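Local coordinates for protein 3-carboxy-cis,cis-muconate cycloisomerase (Pseudomonas putida, PDB 1RE5) that is a cycloisomerase of the fumarase/aspartase-like superfamily, whose members are mainly helical homotetrameric enzymes, at residues 15-19 against 20-24; 174-177 against 178-181. All blocks are in the same frame, centred on the assembly; numbering follows the deposited sequence.

Both contacts are local, and both lie in the lyase family region of a mostly helical subunit that assembles into a tetramer. Contact 1 comes first along the chain, at the junction of helix 13-18 with helix 21-40. Contact 2 follows much later, inside the single helix 162-187. Their centres are about 25 Å apart and their nearest atoms about 11 Å apart, so they do not touch. Helix 106-142 is a shared neighbour: Ile18 and Phe19 pack on it in contact 1, Arg177 and Leu180 in contact 2. Contact 1 also meets the second subunit and contact 2 the third. Each therefore ties a local helix feature to a subunit interface.

Contact 1 of 2, residues 15-19 against 20-24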
ATOM      1  N   MET D  15      21.503  -4.386 -13.611  1.00 27.87           N
ATOM      2  CA  MET D  15      20.071  -4.096 -13.670  1.00 29.24           C
ATOM      3  C   MET D  15      19.821  -2.618 -14.006  1.00 29.58           C
ATOM      4  O   MET D  15      18.918  -2.296 -14.766  1.00 29.97           O
ATOM      5  CB  MET D  15      19.410  -4.449 -12.335  1.00 29.58           C
ATOM      6  CG  MET D  15      17.895  -4.459 -12.368  1.00 31.15           C
ATOM      7  SD  MET D  15      17.233  -5.937 -13.158  1.00 34.36           S
ATOM      8  CE  MET D  15      16.989  -5.347 -14.731  1.00 37.17           C
ATOM      9  N   ARG D  16      20.609  -1.717 -13.433  1.00 30.11           N
ATOM     10  CA  ARG D  16      20.439  -0.304 -13.739  1.00 31.72           C
ATOM     11  C   ARG D  16      20.692  -0.061 -15.224  1.00 32.48           C
ATOM     12  O   ARG D  16      20.072   0.814 -15.826  1.00 33.59           O
ATOM     13  CB  ARG D  16      21.415   0.561 -12.943  1.00 32.03           C
ATOM     14  CG  ARG D  16      21.271   2.061 -13.217  1.00 33.25           C
ATOM     15  CD  ARG D  16      20.300   2.729 -12.246  1.00 36.34           C
ATOM     16  NE  ARG D  16      18.895   2.664 -12.642  1.00 39.78           N
ATOM     17  CZ  ARG D  16      17.874   2.774 -11.789  1.00 41.11           C
ATOM     18  NH1 ARG D  16      18.106   2.946 -10.497  1.00 41.07           N
ATOM     19  NH2 ARG D  16      16.619   2.732 -12.223  1.00 41.23           N
ATOM     20  N   GLU D  17      21.610  -0.823 -15.813  1.00 32.72           N
ATOM     21  CA  GLU D  17      21.928  -0.661 -17.226  1.00 33.04           C
ATOM     22  C   GLU D  17      20.685  -0.965 -18.073  1.00 31.76           C
ATOM     23  O   GLU D  17      20.362  -0.243 -19.029  1.00 30.44           O
ATOM     24  CB  GLU D  17      23.081  -1.586 -17.616  1.00 36.72           C
ATOM     25  CG  GLU D  17      23.702  -1.252 -18.964  1.00 42.08           C
ATOM     26  CD  GLU D  17      24.076   0.220 -19.067  1.00 45.30           C
ATOM     27  OE1 GLU D  17      24.730   0.726 -18.128  1.00 48.11           O
ATOM     28  OE2 GLU D  17      23.720   0.872 -20.078  1.00 46.61           O
ATOM     29  N   ILE D  18      19.986  -2.032 -17.711  1.00 29.06           N
ATOM     30  CA  ILE D  18      18.779  -2.401 -18.424  1.00 27.42           C
ATOM     31  C   ILE D  18      17.730  -1.306 -18.267  1.00 28.04           C
ATOM     32  O   ILE D  18      17.062  -0.931 -19.232  1.00 29.83           O
ATOM     33  CB  ILE D  18      18.177  -3.712 -17.881  1.00 27.40           C
ATOM     34  CG1 ILE D  18      19.106  -4.884 -18.195  1.00 26.65           C
ATOM     35  CG2 ILE D  18      16.791  -3.937 -18.475  1.00 26.62           C
ATOM     36  CD1 ILE D  18      18.522  -6.241 -17.823  1.00 27.29           C
ATOM     37  N   PHE D  19      17.578  -0.786 -17.055  1.00 26.67           N
ATOM     38  CA  PHE D  19      16.577   0.242 -16.828  1.00 26.29           C
ATOM     39  C   PHE D  19      17.189   1.614 -16.740  1.00 28.08           C
ATOM     40  O   PHE D  19      17.219   2.251 -15.685  1.00 28.06           O
ATOM     41  CB  PHE D  19      15.757  -0.077 -15.581  1.00 23.83           C
ATOM     42  CG  PHE D  19      14.858  -1.262 -15.760  1.00 22.62           C
ATOM     43  CD1 PHE D  19      13.725  -1.171 -16.561  1.00 20.85           C
ATOM     44  CD2 PHE D  19      15.178  -2.492 -15.188  1.00 20.40           C
ATOM     45  CE1 PHE D  19      12.924  -2.291 -16.798  1.00 20.07           C
ATOM     46  CE2 PHE D  19      14.377  -3.617 -15.421  1.00 20.64           C
ATOM     47  CZ  PHE D  19      13.252  -3.514 -16.226  1.00 18.82           C
ATOM     48  N   SER D  20      17.683   2.053 -17.889  1.00 29.20           N
ATOM     49  CA  SER D  20      18.304   3.356 -18.049  1.00 29.35           C
ATOM     50  C   SER D  20      17.615   3.928 -19.266  1.00 29.93           C
ATOM     51  O   SER D  20      16.864   3.219 -19.948  1.00 30.14           O
ATOM     52  CB  SER D  20      19.792   3.188 -18.338  1.00 29.60           C
ATOM     53  OG  SER D  20      19.983   2.358 -19.476  1.00 29.56           O
ATOM     54  N   ASP D  21      17.853   5.198 -19.554  1.00 30.19           N
ATOM     55  CA  ASP D  21      17.228   5.782 -20.729  1.00 30.66           C
ATOM     56  C   ASP D  21      17.649   5.013 -21.975  1.00 31.28           C
ATOM     57  O   ASP D  21      16.831   4.706 -22.844  1.00 31.51           O
ATOM     58  CB  ASP D  21      17.629   7.239 -20.857  1.00 29.90           C
ATOM     59  CG  ASP D  21      17.075   8.073 -19.745  1.00 29.41           C
ATOM     60  OD1 ASP D  21      15.849   7.960 -19.500  1.00 29.85           O
ATOM     61  OD2 ASP D  21      17.856   8.831 -19.127  1.00 28.19           O
ATOM     62  N   ARG D  22      18.932   4.689 -22.043  1.00 31.93           N
ATOM     63  CA  ARG D  22      19.471   3.967 -23.175  1.00 32.51           C
ATOM     64  C   ARG D  22      18.727   2.653 -23.363  1.00 33.17           C
ATOM     65  O   ARG D  22      18.335   2.310 -24.481  1.00 34.59           O
ATOM     66  CB  ARG D  22      20.954   3.700 -22.941  1.00 35.09           C
ATOM     67  CG  ARG D  22      21.709   3.133 -24.136  1.00 37.40           C
ATOM     68  CD  ARG D  22      22.427   1.860 -23.732  1.00 39.29           C
ATOM     69  NE  ARG D  22      21.535   0.700 -23.781  1.00 41.57           N
ATOM     70  CZ  ARG D  22      21.524  -0.280 -22.882  1.00 41.60           C
ATOM     71  NH1 ARG D  22      22.351  -0.246 -21.850  1.00 41.40           N
ATOM     72  NH2 ARG D  22      20.699  -1.310 -23.027  1.00 42.49           N
ATOM     73  N   GLY D  23      18.523   1.923 -22.269  1.00 32.40           N
ATOM     74  CA  GLY D  23      17.834   0.644 -22.347  1.00 30.64           C
ATOM     75  C   GLY D  23      16.393   0.776 -22.785  1.00 30.01           C
ATOM     76  O   GLY D  23      15.874  -0.038 -23.553  1.00 30.71           O
ATOM     77  N   ARG D  24      15.740   1.815 -22.290  1.00 29.43           N
ATOM     78  CA  ARG D  24      14.348   2.066 -22.627  1.00 29.62           C
ATOM     79  C   ARG D  24      14.237   2.367 -24.131  1.00 29.94           C
ATOM     80  O   ARG D  24      13.440   1.749 -24.847  1.00 29.17           O
ATOM     81  CB  ARG D  24      13.842   3.245 -21.792  1.00 27.72           C
ATOM     82  CG  ARG D  24      12.407   3.606 -22.019  1.00 26.42           C
ATOM     83  CD  ARG D  24      11.908   4.420 -20.852  1.00 26.43           C
ATOM     84  NE  ARG D  24      11.097   3.621 -19.936  1.00 25.87           N
ATOM     85  CZ  ARG D  24      10.855   3.962 -18.675  1.00 24.72           C
ATOM     86  NH1 ARG D  24      11.370   5.080 -18.181  1.00 24.22           N
ATOM     87  NH2 ARG D  24      10.082   3.199 -17.919  1.00 24.58           N
TER
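Ser20 OG holds two backbone groups at once at this helix-to-helix corner. It gives a 2.7 Å hydrogen bond to Glu17 O. It also accepts from Gly23 N at 3.2 Å, with an N-H...O angle of 160°. Ser20 is thus the N-cap of helix 21-40. Its OG sits between the backbone N and the carbonyl carbon (chi1 56°), which lets it face both partners.

The second polar link is a salt bridge from Glu17 to Arg22. Glu17 OE2 comes in at the guanidinium edge, 2.5 Å from Arg22 NH1. The carboxylate and guanidinium planes are nearly coplanar, 17° apart. The hydrogen bond within this pair is weak because its angle is poor. The two side chains cross at about a right angle, and both residues are exposed.

Phe19 leaves helical geometry and makes the turn between the two helices. Arg16 NE makes a long, weak hydrogen bond to Phe19 O; the main partner of this arginine is Asp7, a salt bridge through NH1. The Phe19 side chain packs on Pro328 and Cys331 of helix 319-347, and Ile18 on Gln117 and Asp120 of helix 106-142. The carboxylate of Asp21, the first residue of the new helix, accepts from two backbone N atoms of the second subunit, OD2 from Gln4 N and OD1 from Leu5 N.

Beside the serine cap, Gly23 CA makes a CA-H...O contact with Ile18 O, 3.6 Å away.

Contact 2 of 2, residues 174-177 against 178-181; sequences TRHR and QRLQ
Four regular i to i+4 hydrogen bonds run through this part of helix 162-187, from Gln178 N to Thr174 O, Arg179 N to Arg175 O, Leu180 N to His176 O and Gln181 N to Arg177 O, all 2.9 to 3.0 Å long.

The Arg179 side chain lies against Arg175 and His176. It is extended from CG to NE (chi3 177°) and runs back along the helix past both residues. Its CG lies 3.1 Å from Arg175 O. Arg175 CB sits over one face of the Arg179 guanidinium, 3.7 Å from NH1. The His176 side chain lies alongside and points the same way, with its ring plane turned 35° from the guanidinium. The ring and NH1 are modelled too close, so their exact spacing is doubtful.

The guanidinium groups of Arg175 and Arg179 both grip Asp231 of the third subunit in salt bridges, and Glu223 and Glu235 of that subunit pair with Arg175 and Arg179 respectively.

Further along, Leu180 CB rests 3.4 Å from His176 O. On the next turn, Gln181 CB lies 3.4 Å from Arg177 O. The Leu180 side chain faces Leu122, Ile125 and Leu129 of helix 106-142, while the His176 side chain meets Leu242 and Val243 of helix 231-257.

Helix 162-187 thus packs against helices 106-142 and 231-257 of its own chain and also meets the third subunit, consistent with the long-helix bundle that joins subunits in this superfamily.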
ATOM      1  N   THR D 174      13.734 -21.691  -4.064  1.00 21.36           N
ATOM      2  CA  THR D 174      13.435 -22.716  -5.053  1.00 22.50           C
ATOM      3  C   THR D 174      12.021 -22.499  -5.614  1.00 23.06           C
ATOM      4  O   THR D 174      11.793 -22.569  -6.825  1.00 22.41           O
ATOM      5  CB  THR D 174      13.515 -24.129  -4.427  1.00 24.28           C
ATOM      6  OG1 THR D 174      14.853 -24.368  -3.967  1.00 27.03           O
ATOM      7  CG2 THR D 174      13.122 -25.206  -5.455  1.00 22.16           C
ATOM      8  N   ARG D 175      11.072 -22.239  -4.724  1.00 23.65           N
ATOM      9  CA  ARG D 175       9.699 -22.004  -5.133  1.00 23.99           C
ATOM     10  C   ARG D 175       9.589 -20.767  -6.027  1.00 24.80           C
ATOM     11  O   ARG D 175       8.707 -20.692  -6.883  1.00 24.91           O
ATOM     12  CB  ARG D 175       8.813 -21.828  -3.906  1.00 23.75           C
ATOM     13  CG  ARG D 175       8.192 -23.101  -3.381  1.00 23.73           C
ATOM     14  CD  ARG D 175       7.579 -22.861  -2.005  1.00 24.33           C
ATOM     15  NE  ARG D 175       8.486 -23.333  -0.967  1.00 26.75           N
ATOM     16  CZ  ARG D 175       8.759 -22.678   0.146  1.00 27.36           C
ATOM     17  NH1 ARG D 175       8.199 -21.507   0.386  1.00 29.23           N
ATOM     18  NH2 ARG D 175       9.605 -23.199   1.014  1.00 31.30           N
ATOM     19  N   HIS D 176      10.474 -19.793  -5.840  1.00 24.45           N
ATOM     20  CA  HIS D 176      10.401 -18.593  -6.666  1.00 24.73           C
ATOM     21  C   HIS D 176      10.966 -18.858  -8.036  1.00 25.24           C
ATOM     22  O   HIS D 176      10.490 -18.293  -9.027  1.00 26.51           O
ATOM     23  CB  HIS D 176      11.147 -17.431  -6.009  1.00 22.51           C
ATOM     24  CG  HIS D 176      10.553 -17.022  -4.702  1.00 22.27           C
ATOM     25  ND1 HIS D 176      11.273 -16.367  -3.723  1.00 23.21           N
ATOM     26  CD2 HIS D 176       9.320 -17.231  -4.187  1.00 19.70           C
ATOM     27  CE1 HIS D 176      10.510 -16.196  -2.658  1.00 20.40           C
ATOM     28  NE2 HIS D 176       9.319 -16.712  -2.915  1.00 22.23           N
ATOM     29  N   ARG D 177      11.983 -19.713  -8.094  1.00 25.25           N
ATOM     30  CA  ARG D 177      12.605 -20.048  -9.368  1.00 25.25           C
ATOM     31  C   ARG D 177      11.562 -20.749 -10.206  1.00 25.31           C
ATOM     32  O   ARG D 177      11.442 -20.517 -11.410  1.00 24.39           O
ATOM     33  CB  ARG D 177      13.800 -20.955  -9.135  1.00 25.68           C
ATOM     34  CG  ARG D 177      14.846 -20.301  -8.265  1.00 27.33           C
ATOM     35  CD  ARG D 177      16.023 -21.201  -8.072  1.00 29.40           C
ATOM     36  NE  ARG D 177      16.785 -21.382  -9.301  1.00 31.56           N
ATOM     37  CZ  ARG D 177      17.681 -22.352  -9.471  1.00 31.37           C
ATOM     38  NH1 ARG D 177      17.902 -23.217  -8.484  1.00 30.60           N
ATOM     39  NH2 ARG D 177      18.359 -22.448 -10.612  1.00 29.54           N
ATOM     40  N   GLN D 178      10.797 -21.586  -9.519  1.00 26.04           N
ATOM     41  CA  GLN D 178       9.711 -22.372 -10.084  1.00 27.82           C
ATOM     42  C   GLN D 178       8.649 -21.426 -10.638  1.00 27.11           C
ATOM     43  O   GLN D 178       8.198 -21.587 -11.762  1.00 28.00           O
ATOM     44  CB  GLN D 178       9.134 -23.222  -8.960  1.00 31.53           C
ATOM     45  CG  GLN D 178       8.202 -24.339  -9.309  1.00 37.08           C
ATOM     46  CD  GLN D 178       7.695 -25.031  -8.031  1.00 42.64           C
ATOM     47  OE1 GLN D 178       8.492 -25.409  -7.142  1.00 41.67           O
ATOM     48  NE2 GLN D 178       6.367 -25.195  -7.930  1.00 43.80           N
ATOM     49  N   ARG D 179       8.264 -20.429  -9.845  1.00 27.28           N
ATOM     50  CA  ARG D 179       7.249 -19.457 -10.248  1.00 26.77           C
ATOM     51  C   ARG D 179       7.702 -18.645 -11.458  1.00 28.43           C
ATOM     52  O   ARG D 179       6.926 -18.415 -12.396  1.00 29.75           O
ATOM     53  CB  ARG D 179       6.923 -18.523  -9.076  1.00 25.99           C
ATOM     54  CG  ARG D 179       6.158 -19.201  -7.932  1.00 24.00           C
ATOM     55  CD  ARG D 179       6.131 -18.336  -6.665  1.00 23.41           C
ATOM     56  NE  ARG D 179       5.343 -18.956  -5.606  1.00 23.08           N
ATOM     57  CZ  ARG D 179       5.746 -19.082  -4.344  1.00 24.37           C
ATOM     58  NH1 ARG D 179       6.933 -18.623  -3.973  1.00 25.21           N
ATOM     59  NH2 ARG D 179       4.974 -19.695  -3.452  1.00 23.12           N
ATOM     60  N   LEU D 180       8.961 -18.209 -11.432  1.00 28.65           N
ATOM     61  CA  LEU D 180       9.548 -17.434 -12.527  1.00 27.75           C
ATOM     62  C   LEU D 180       9.519 -18.247 -13.826  1.00 27.88           C
ATOM     63  O   LEU D 180       9.330 -17.724 -14.919  1.00 27.42           O
ATOM     64  CB  LEU D 180      10.991 -17.078 -12.158  1.00 24.32           C
ATOM     65  CG  LEU D 180      11.310 -15.629 -11.775  1.00 23.88           C
ATOM     66  CD1 LEU D 180      10.065 -14.887 -11.296  1.00 22.85           C
ATOM     67  CD2 LEU D 180      12.396 -15.627 -10.737  1.00 21.27           C
ATOM     68  N   GLN D 181       9.696 -19.547 -13.680  1.00 29.69           N
ATOM     69  CA  GLN D 181       9.702 -20.449 -14.813  1.00 30.83           C
ATOM     70  C   GLN D 181       8.298 -20.567 -15.388  1.00 29.60           C
ATOM     71  O   GLN D 181       8.116 -20.532 -16.603  1.00 30.46           O
ATOM     72  CB  GLN D 181      10.207 -21.819 -14.355  1.00 33.42           C
ATOM     73  CG  GLN D 181      10.698 -22.732 -15.449  1.00 39.76           C
ATOM     74  CD  GLN D 181      11.266 -24.028 -14.894  1.00 42.84           C
ATOM     75  OE1 GLN D 181      10.565 -24.798 -14.223  1.00 44.97           O
ATOM     76  NE2 GLN D 181      12.543 -24.274 -15.167  1.00 44.89           N
TER